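Side-chain contact in aldehyde dehydrogenase (Anabaena variabilis, PDB 4H7N), which probably oxidises aldehydes to carboxylic acids with NAD+ as the electron acceptor: residues P180-R183 with D184-I187. Sequence-based numbering, arbitrary orientation.
Sequences PELR and DVLI
The guanidinium of Arg183 and the carboxylate of Asp184, flat groups on adjacent residues, come near each other without pairing: Asp184 OD1 sits well out of the guanidinium plane, 4.5 Å from Arg183 NE, and no N-H points at it. Any attraction there is probably a loose one between charges. The same OD1 lies 3.7 Å from Arg183 O, the carbonyl oxygen of the peptide joining the two residues. The carbonyl of Leu182 accepts two backbone N-H groups. Val185 N, 3.0 Å from Leu182 O, stands above the carbonyl plane, 57° out of it, whereas Leu186 N, also 3.0 Å from Leu182 O, lies almost straight ahead of the C=O bond at 175°. The Val185 bond closes a type I beta turn over 182-185, and the Leu186 bond extends it by one residue into strand 186-188. This is the second strand of a beta-alpha-beta crossover (strand 156-161, helix 169-176, strand 186-188) in what is probably the family's Rossmann-like nucleotide-binding domain; Val185 and Ile187 make backbone hydrogen bonds with Val157. Val185 CG2, set between its own N and carbonyl carbon (chi1 -62° for CG1), reaches 3.4 Å from Leu182 O and meets Leu182 CD1 at 4.1 Å, the two side chains crossing at about a right angle. Leu182 CG also lies 4.3 Å from Leu186 CB. Trp59 of helix 48-64 packs against both leucines, while Trp44 of helix 27-46 touches Leu182 and Val185.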
# COMPACT_ATOMS: atom_id res chain seq x y z
N PRO A 180 -24.77 -21.55 -0.70
CA PRO A 180 -23.74 -22.51 -0.29
C PRO A 180 -22.32 -22.13 -0.74
O PRO A 180 -21.37 -22.37 -0.01
CB PRO A 180 -24.23 -23.83 -0.89
CG PRO A 180 -25.14 -23.42 -2.01
CD PRO A 180 -25.80 -22.15 -1.56
N GLU A 181 -22.18 -21.43 -1.86
CA GLU A 181 -20.83 -21.06 -2.29
C GLU A 181 -20.17 -19.91 -1.48
O GLU A 181 -18.99 -19.72 -1.57
CB GLU A 181 -20.86 -20.70 -3.77
CG GLU A 181 -21.35 -21.86 -4.64
CD GLU A 181 -20.28 -22.90 -4.97
OE1 GLU A 181 -19.16 -22.90 -4.35
OE2 GLU A 181 -20.54 -23.73 -5.88
N LEU A 182 -20.92 -19.19 -0.66
CA LEU A 182 -20.38 -18.05 0.05
C LEU A 182 -20.17 -18.35 1.51
O LEU A 182 -19.35 -17.70 2.17
CB LEU A 182 -21.33 -16.89 -0.09
CG LEU A 182 -20.93 -15.49 0.32
CD1 LEU A 182 -19.73 -15.00 -0.47
CD2 LEU A 182 -22.12 -14.58 0.07
N ARG A 183 -20.90 -19.33 2.03
CA ARG A 183 -21.06 -19.44 3.46
C ARG A 183 -19.81 -20.00 4.11
O ARG A 183 -19.64 -19.84 5.29
CB ARG A 183 -22.27 -20.34 3.82
CG ARG A 183 -22.18 -21.77 3.30
CD ARG A 183 -23.22 -22.70 3.93
NE ARG A 183 -23.09 -22.70 5.40
CZ ARG A 183 -23.86 -23.39 6.23
NH1 ARG A 183 -24.83 -24.18 5.77
NH2 ARG A 183 -23.64 -23.28 7.53
N ASP A 184 -18.92 -20.62 3.37
CA ASP A 184 -17.63 -20.99 3.96
C ASP A 184 -16.48 -20.02 3.65
O ASP A 184 -15.38 -20.22 4.15
CB ASP A 184 -17.28 -22.39 3.58
CG ASP A 184 -18.28 -23.40 4.13
OD1 ASP A 184 -18.62 -23.36 5.33
OD2 ASP A 184 -18.74 -24.21 3.33
N VAL A 185 -16.73 -18.96 2.90
CA VAL A 185 -15.70 -17.94 2.66
C VAL A 185 -15.95 -16.56 3.24
O VAL A 185 -15.03 -15.73 3.21
CB VAL A 185 -15.32 -17.77 1.16
CG1 VAL A 185 -14.72 -19.06 0.63
CG2 VAL A 185 -16.47 -17.28 0.32
N LEU A 186 -17.17 -16.30 3.71
CA LEU A 186 -17.47 -15.10 4.46
C LEU A 186 -17.78 -15.59 5.85
O LEU A 186 -18.78 -16.31 6.06
CB LEU A 186 -18.70 -14.42 3.88
CG LEU A 186 -19.20 -13.25 4.70
CD1 LEU A 186 -18.13 -12.23 5.00
CD2 LEU A 186 -20.35 -12.58 3.97
N ILE A 187 -16.88 -15.28 6.77
CA ILE A 187 -16.95 -15.76 8.12
C ILE A 187 -17.11 -14.57 9.05
O ILE A 187 -16.29 -13.62 9.01
CB ILE A 187 -15.62 -16.46 8.49
CG1 ILE A 187 -15.28 -17.56 7.51
CG2 ILE A 187 -15.72 -17.05 9.88
CD1 ILE A 187 -16.35 -18.62 7.35